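PDB 3FUY: putative integron gene cassette protein from Uncultured bacterium, which is of unknown function but is encoded on a mobile integron gene cassette recovered from salt-marsh DNA, part of a pool of novel protein folds. Local coordinates for residues Asp63-Lys68 with Asp145-Thr151; Leu113-Thr117 with Arg158-Leu162. All blocks are in the same frame, centred on the assembly; numbering follows the deposited sequence.

Contact 1: Asp63-Lys68 with Asp145-Thr151; sequences DLCLDK and DEHSCVT
Lys68 ends in a salt bridge, its NZ 2.7 Å from Asp145 OD2, where it takes the anti lone pair. The same ammonium gives a hydrogen bond to Thr151 OG1 at 2.9 Å, the two side chains meeting tip to tip, and a third to the backbone carbonyl of Leu139, so three oxygens hold a largely buried charge. A bend at chi2 (-52°), with the chain extended beyond it, carries NZ across to these partners. Earlier on the helix, Asp63 OD2 accepts from His147 NE2 at 2.7 Å, with an N-H...O angle of only 138°; the oxygen lies in the ring plane, while the carboxylate is turned 63° from it. Backbone atoms of Leu64 pass over one face of that imidazole. Beyond its own backbone, Leu64 reaches with CD1 to Cys149 CB, a tight 3.5 Å. The arrangement ties helix 59-79 to the loop entering edge strand 150-160, at a type I turn from Asp145 to Ser148. Asp145 OD1 shapes this turn: it accepts from His147 N, forming an Asx turn, and from Cys149 N, the two donors arriving from opposite faces of the carboxylate. Tyr105 and Ala107 pack against both Leu64 and Cys149.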
ATOM      1  N   ASP B  63      -0.335 -14.865   7.943  1.00 21.00           N
ATOM      2  CA  ASP B  63      -1.283 -15.774   8.578  1.00 23.21           C
ATOM      3  C   ASP B  63      -1.159 -15.726  10.113  1.00 25.50           C
ATOM      4  O   ASP B  63      -2.159 -15.770  10.828  1.00 24.24           O
ATOM      5  CB  ASP B  63      -1.080 -17.208   8.082  1.00 23.45           C
ATOM      6  CG  ASP B  63      -2.258 -18.102   8.419  1.00 26.28           C
ATOM      7  OD1 ASP B  63      -3.374 -17.795   7.965  1.00 26.06           O
ATOM      8  OD2 ASP B  63      -2.079 -19.094   9.156  1.00 30.25           O
ATOM      9  N   LEU B  64       0.077 -15.627  10.603  1.00 23.85           N
ATOM     10  CA  LEU B  64       0.343 -15.471  12.035  1.00 24.11           C
ATOM     11  C   LEU B  64      -0.340 -14.204  12.520  1.00 23.50           C
ATOM     12  O   LEU B  64      -1.072 -14.204  13.513  1.00 23.59           O
ATOM     13  CB  LEU B  64       1.854 -15.387  12.292  1.00 22.32           C
ATOM     14  CG  LEU B  64       2.294 -15.321  13.762  1.00 28.42           C
ATOM     15  CD1 LEU B  64       3.708 -15.844  13.871  1.00 33.88           C
ATOM     16  CD2 LEU B  64       2.230 -13.910  14.301  1.00 26.63           C
ATOM     17  N   CYS B  65      -0.128 -13.118  11.789  1.00 23.12           N
ATOM     18  CA  CYS B  65      -0.773 -11.865  12.152  1.00 22.78           C
ATOM     19  C   CYS B  65      -2.303 -12.012  12.190  1.00 22.55           C
ATOM     20  O   CYS B  65      -2.954 -11.570  13.141  1.00 18.86           O
ATOM     21  CB  CYS B  65      -0.327 -10.731  11.221  1.00 23.03           C
ATOM     22  SG  CYS B  65      -0.893  -9.115  11.757  1.00 26.81           S
ATOM     23  N   LEU B  66      -2.878 -12.658  11.176  1.00 22.33           N
ATOM     24  CA  LEU B  66      -4.324 -12.890  11.183  1.00 23.64           C
ATOM     25  C   LEU B  66      -4.774 -13.705  12.406  1.00 22.71           C
ATOM     26  O   LEU B  66      -5.826 -13.432  12.987  1.00 22.19           O
ATOM     27  CB  LEU B  66      -4.784 -13.562   9.885  1.00 23.91           C
ATOM     28  CG  LEU B  66      -4.673 -12.682   8.627  1.00 27.40           C
ATOM     29  CD1 LEU B  66      -4.992 -13.479   7.363  1.00 27.72           C
ATOM     30  CD2 LEU B  66      -5.577 -11.469   8.743  1.00 25.73           C
ATOM     31  N   ASP B  67      -3.989 -14.706  12.798  1.00 22.33           N
ATOM     32  CA  ASP B  67      -4.352 -15.492  13.973  1.00 22.56           C
ATOM     33  C   ASP B  67      -4.333 -14.661  15.262  1.00 23.36           C
ATOM     34  O   ASP B  67      -5.216 -14.810  16.110  1.00 21.83           O
ATOM     35  CB  ASP B  67      -3.465 -16.734  14.112  1.00 27.23           C
ATOM     36  CG  ASP B  67      -3.914 -17.884  13.207  1.00 33.76           C
ATOM     37  OD1 ASP B  67      -4.993 -17.790  12.588  1.00 41.27           O
ATOM     38  OD2 ASP B  67      -3.182 -18.895  13.123  1.00 46.00           O
ATOM     39  N   LYS B  68      -3.333 -13.787  15.415  1.00 20.95           N
ATOM     40  CA  LYS B  68      -3.288 -12.918  16.589  1.00 22.33           C
ATOM     41  C   LYS B  68      -4.419 -11.868  16.552  1.00 19.96           C
ATOM     42  O   LYS B  68      -4.982 -11.513  17.585  1.00 19.38           O
ATOM     43  CB  LYS B  68      -1.910 -12.235  16.734  1.00 20.20           C
ATOM     44  CG  LYS B  68      -0.721 -13.195  16.825  1.00 21.20           C
ATOM     45  CD  LYS B  68      -0.931 -14.253  17.903  1.00 23.70           C
ATOM     46  CE  LYS B  68       0.083 -15.399  17.747  1.00 22.65           C
ATOM     47  NZ  LYS B  68       0.011 -16.382  18.865  1.00 23.66           N
ATOM     48  N   ASP B 145       2.976 -21.654  19.436  1.00 27.63           N
ATOM     49  CA  ASP B 145       1.609 -21.814  18.969  1.00 26.06           C
ATOM     50  C   ASP B 145       1.526 -22.654  17.692  1.00 27.87           C
ATOM     51  O   ASP B 145       2.461 -23.397  17.351  1.00 26.39           O
ATOM     52  CB  ASP B 145       0.949 -20.431  18.778  1.00 23.50           C
ATOM     53  CG  ASP B 145       1.609 -19.603  17.659  1.00 25.49           C
ATOM     54  OD1 ASP B 145       2.373 -20.181  16.868  1.00 24.38           O
ATOM     55  OD2 ASP B 145       1.373 -18.375  17.585  1.00 26.43           O
ATOM     56  N   GLU B 146       0.416 -22.506  16.971  1.00 28.04           N
ATOM     57  CA  GLU B 146       0.170 -23.318  15.788  1.00 26.94           C
ATOM     58  C   GLU B 146       1.045 -22.882  14.623  1.00 25.87           C
ATOM     59  O   GLU B 146       1.053 -23.531  13.586  1.00 29.05           O
ATOM     60  CB  GLU B 146      -1.305 -23.285  15.384  1.00 30.82           C
ATOM     61  CG  GLU B 146      -2.234 -23.957  16.370  1.00 33.42           C
ATOM     62  CD  GLU B 146      -2.287 -23.225  17.697  1.00 40.29           C
ATOM     63  OE1 GLU B 146      -2.216 -21.973  17.692  1.00 35.61           O
ATOM     64  OE2 GLU B 146      -2.375 -23.904  18.746  1.00 46.30           O
ATOM     65  N   HIS B 147       1.772 -21.784  14.799  1.00 26.25           N
ATOM     66  CA  HIS B 147       2.797 -21.381  13.830  1.00 28.76           C
ATOM     67  C   HIS B 147       4.207 -21.598  14.373  1.00 27.53           C
ATOM     68  O   HIS B 147       5.169 -21.082  13.814  1.00 29.70           O
ATOM     69  CB  HIS B 147       2.618 -19.908  13.419  1.00 25.50           C
ATOM     70  CG  HIS B 147       1.437 -19.664  12.524  1.00 28.74           C
ATOM     71  ND1 HIS B 147       0.189 -19.332  13.008  1.00 30.15           N
ATOM     72  CD2 HIS B 147       1.317 -19.697  11.175  1.00 29.17           C
ATOM     73  CE1 HIS B 147      -0.652 -19.180  11.999  1.00 28.97           C
ATOM     74  NE2 HIS B 147       0.006 -19.395  10.874  1.00 29.54           N
ATOM     75  N   SER B 148       4.330 -22.355  15.462  1.00 26.57           N
ATOM     76  CA  SER B 148       5.607 -22.495  16.170  1.00 24.80           C
ATOM     77  C   SER B 148       6.171 -21.136  16.563  1.00 27.25           C
ATOM     78  O   SER B 148       7.381 -20.948  16.592  1.00 30.82           O
ATOM     79  CB  SER B 148       6.644 -23.233  15.323  1.00 29.72           C
ATOM     80  OG  SER B 148       6.171 -24.508  14.955  1.00 36.08           O
ATOM     81  N   CYS B 149       5.291 -20.189  16.851  1.00 25.55           N
ATOM     82  CA  CYS B 149       5.711 -18.865  17.262  1.00 24.95           C
ATOM     83  C   CYS B 149       5.470 -18.706  18.762  1.00 26.11           C
ATOM     84  O   CYS B 149       4.436 -19.138  19.275  1.00 23.80           O
ATOM     85  CB  CYS B 149       4.922 -17.797  16.499  1.00 28.67           C
ATOM     86  SG  CYS B 149       5.318 -16.112  17.014  1.00 31.60           S
ATOM     87  N   VAL B 150       6.420 -18.091  19.456  1.00 24.14           N
ATOM     88  CA  VAL B 150       6.254 -17.808  20.882  1.00 25.02           C
ATOM     89  C   VAL B 150       5.870 -16.347  21.008  1.00 23.23           C
ATOM     90  O   VAL B 150       6.576 -15.484  20.508  1.00 24.04           O
ATOM     91  CB  VAL B 150       7.551 -18.038  21.676  1.00 27.05           C
ATOM     92  CG1 VAL B 150       7.371 -17.574  23.110  1.00 26.87           C
ATOM     93  CG2 VAL B 150       7.962 -19.511  21.619  1.00 27.66           C
ATOM     94  N   THR B 151       4.766 -16.080  21.694  1.00 23.48           N
ATOM     95  CA  THR B 151       4.156 -14.757  21.673  1.00 25.15           C
ATOM     96  C   THR B 151       4.272 -14.022  23.008  1.00 26.83           C
ATOM     97  O   THR B 151       4.179 -14.622  24.072  1.00 29.44           O
ATOM     98  CB  THR B 151       2.661 -14.869  21.239  1.00 26.63           C
ATOM     99  OG1 THR B 151       2.584 -15.499  19.956  1.00 23.68           O
ATOM    100  CG2 THR B 151       1.986 -13.510  21.166  1.00 26.73           C
TER

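Contact 2: Leu113-Thr117 with Arg158-Leu162; sequences LIVGT and REELL
Arg158 N donates to Leu113 O at 2.9 Å, the shortest of four backbone hydrogen bonds that join the ends of two parallel strands. Val115 bonds to the residues on either side of Glu159, the parallel-sheet pattern: its N to Arg158 O at 3.1 Å, its O from Glu160 N at 3.2 Å. Glu159 CA-H also points at Val115 O, a supporting C-H...O contact. The last rung, Thr117 N to Glu160 O, is 3.0 Å long, but the donor stands 59° out of the carbonyl plane as the chain leaves the strand. On one face, Ile114 and Arg158 run side by side in the same direction. Ile114 CG2, anti to the backbone N, reaches Glu160 CG at 3.9 Å and also touches Leu162 CD2, while Leu162 CG rests near Gly116 CA. On the other face, Val115 CG2 comes within 3.6 Å of Arg158 O. Past the strand end, Thr117 CG2 packs on the Glu160-Leu161 peptide, 3.5 Å from Leu161 N, and Glu159 OE1 lies by Thr117 CA. The polar ends have partners outside the two segments: Arg158 and Glu159 form salt bridges with Asp112 and Arg124, and Glu160 a hydrogen bond with Tyr174. This pairing closes a beta-alpha-beta crossover, strands 106-116 and 150-160 joined through helix 121-138, whose Ala127 touches Val115, while His91 of strand 91-100 flanks Ile114 and Leu162.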
ATOM      1  N   LEU B 113      -5.827  -1.136  25.460  1.00 26.13           N
ATOM      2  CA  LEU B 113      -7.018  -1.343  26.275  1.00 27.66           C
ATOM      3  C   LEU B 113      -7.680   0.017  26.456  1.00 29.26           C
ATOM      4  O   LEU B 113      -7.074   0.943  27.004  1.00 31.79           O
ATOM      5  CB  LEU B 113      -6.685  -1.940  27.651  1.00 25.83           C
ATOM      6  CG  LEU B 113      -7.884  -2.158  28.587  1.00 28.93           C
ATOM      7  CD1 LEU B 113      -8.657  -3.415  28.205  1.00 26.93           C
ATOM      8  CD2 LEU B 113      -7.448  -2.235  30.054  1.00 33.93           C
ATOM      9  N   ILE B 114      -8.912   0.145  25.989  1.00 27.60           N
ATOM     10  CA  ILE B 114      -9.625   1.417  26.090  1.00 30.25           C
ATOM     11  C   ILE B 114     -10.774   1.326  27.087  1.00 31.19           C
ATOM     12  O   ILE B 114     -11.711   0.563  26.883  1.00 32.91           O
ATOM     13  CB  ILE B 114     -10.157   1.887  24.711  1.00 29.67           C
ATOM     14  CG1 ILE B 114      -9.041   1.847  23.662  1.00 27.54           C
ATOM     15  CG2 ILE B 114     -10.736   3.292  24.814  1.00 29.52           C
ATOM     16  CD1 ILE B 114      -9.526   2.112  22.226  1.00 28.06           C
ATOM     17  N   VAL B 115     -10.689   2.100  28.174  1.00 33.34           N
ATOM     18  CA  VAL B 115     -11.776   2.179  29.147  1.00 32.01           C
ATOM     19  C   VAL B 115     -12.455   3.543  29.075  1.00 32.88           C
ATOM     20  O   VAL B 115     -11.906   4.489  28.522  1.00 37.72           O
ATOM     21  CB  VAL B 115     -11.302   1.909  30.603  1.00 36.78           C
ATOM     22  CG1 VAL B 115     -10.744   0.501  30.733  1.00 35.26           C
ATOM     23  CG2 VAL B 115     -10.267   2.932  31.031  1.00 40.14           C
ATOM     24  N   GLY B 116     -13.660   3.636  29.623  1.00 34.14           N
ATOM     25  CA  GLY B 116     -14.413   4.881  29.580  1.00 42.66           C
ATOM     26  C   GLY B 116     -13.828   5.909  30.534  1.00 46.89           C
ATOM     27  O   GLY B 116     -13.400   5.560  31.633  1.00 41.96           O
ATOM     28  N   THR B 117     -13.801   7.172  30.117  1.00 44.96           N
ATOM     29  CA  THR B 117     -13.274   8.245  30.959  1.00 45.45           C
ATOM     30  C   THR B 117     -13.885   8.212  32.364  1.00 50.67           C
ATOM     31  O   THR B 117     -13.243   8.620  33.335  1.00 53.51           O
ATOM     32  CB  THR B 117     -13.505   9.642  30.334  1.00 46.51           C
ATOM     33  OG1 THR B 117     -14.859   9.741  29.879  1.00 49.20           O
ATOM     34  CG2 THR B 117     -12.575   9.870  29.148  1.00 45.53           C
ATOM     35  N   ARG B 158      -5.726   3.427  27.559  1.00 33.20           N
ATOM     36  CA  ARG B 158      -6.302   4.677  27.087  1.00 36.36           C
ATOM     37  C   ARG B 158      -7.593   4.901  27.829  1.00 33.89           C
ATOM     38  O   ARG B 158      -8.221   3.957  28.295  1.00 33.95           O
ATOM     39  CB  ARG B 158      -6.591   4.627  25.570  1.00 31.63           C
ATOM     40  CG  ARG B 158      -5.346   4.549  24.690  1.00 33.42           C
ATOM     41  CD  ARG B 158      -5.701   4.527  23.209  1.00 30.81           C
ATOM     42  NE  ARG B 158      -4.522   4.529  22.339  1.00 32.16           N
ATOM     43  CZ  ARG B 158      -3.799   5.611  22.053  1.00 35.83           C
ATOM     44  NH1 ARG B 158      -4.147   6.790  22.561  1.00 34.91           N
ATOM     45  NH2 ARG B 158      -2.738   5.521  21.251  1.00 31.88           N
ATOM     46  N   GLU B 159      -7.992   6.158  27.941  1.00 38.02           N
ATOM     47  CA  GLU B 159      -9.343   6.457  28.364  1.00 38.74           C
ATOM     48  C   GLU B 159      -9.942   7.400  27.333  1.00 40.16           C
ATOM     49  O   GLU B 159      -9.241   8.209  26.717  1.00 38.66           O
ATOM     50  CB  GLU B 159      -9.396   7.031  29.785  1.00 41.85           C
ATOM     51  CG  GLU B 159      -8.989   8.487  29.933  1.00 49.55           C
ATOM     52  CD  GLU B 159      -9.107   8.979  31.383  1.00 55.42           C
ATOM     53  OE1 GLU B 159     -10.240   9.055  31.911  1.00 53.13           O
ATOM     54  OE2 GLU B 159      -8.063   9.294  31.992  1.00 58.84           O
ATOM     55  N   GLU B 160     -11.241   7.252  27.122  1.00 40.32           N
ATOM     56  CA  GLU B 160     -11.939   7.984  26.092  1.00 38.97           C
ATOM     57  C   GLU B 160     -13.388   8.035  26.505  1.00 39.63           C
ATOM     58  O   GLU B 160     -13.877   7.128  27.163  1.00 38.26           O
ATOM     59  CB  GLU B 160     -11.823   7.252  24.752  1.00 39.27           C
ATOM     60  CG  GLU B 160     -10.405   7.099  24.228  1.00 36.55           C
ATOM     61  CD  GLU B 160      -9.885   8.367  23.581  1.00 39.79           C
ATOM     62  OE1 GLU B 160     -10.611   9.382  23.590  1.00 40.43           O
ATOM     63  OE2 GLU B 160      -8.746   8.352  23.069  1.00 40.30           O
ATOM     64  N   LEU B 161     -14.083   9.097  26.124  1.00 41.40           N
ATOM     65  CA  LEU B 161     -15.511   9.134  26.326  1.00 38.29           C
ATOM     66  C   LEU B 161     -16.108   8.264  25.230  1.00 42.37           C
ATOM     67  O   LEU B 161     -16.079   8.634  24.057  1.00 43.83           O
ATOM     68  CB  LEU B 161     -16.017  10.572  26.221  1.00 47.46           C
ATOM     69  CG  LEU B 161     -17.486  10.804  26.568  1.00 47.90           C
ATOM     70  CD1 LEU B 161     -17.795  10.277  27.956  1.00 45.68           C
ATOM     71  CD2 LEU B 161     -17.818  12.290  26.467  1.00 54.88           C
ATOM     72  N   LEU B 162     -16.643   7.108  25.603  1.00 36.65           N
ATOM     73  CA  LEU B 162     -17.005   6.102  24.613  1.00 38.17           C
ATOM     74  C   LEU B 162     -18.236   6.475  23.778  1.00 44.98           C
ATOM     75  O   LEU B 162     -18.499   5.864  22.736  1.00 43.44           O
ATOM     76  CB  LEU B 162     -17.208   4.744  25.279  1.00 37.93           C
ATOM     77  CG  LEU B 162     -16.012   4.166  26.033  1.00 35.81           C
ATOM     78  CD1 LEU B 162     -16.365   2.777  26.482  1.00 42.45           C
ATOM     79  CD2 LEU B 162     -14.766   4.137  25.174  1.00 37.79           C
TER

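The two contacts lie on opposite sides of the chain's centre, their own centres about 28 Å apart and their nearest atoms about 13 Å. Strand 150-160 serves both: its beginning, with the loop before it, belongs to contact 1, its end to contact 2. Along the chain the segments alternate, 63-68, 113-117, 145-151, 158-162, so each contact's two segments bracket one segment of the other. Contact 2 pairs the C-terminal end of this strand, outermost within the chain in the mixed six-stranded sheet, with that of 106-116. Pairing with 106-116 runs on from the strand's start to contact 2, and contact 1 adds helix 59-79, which lies against the sheet, at its entry.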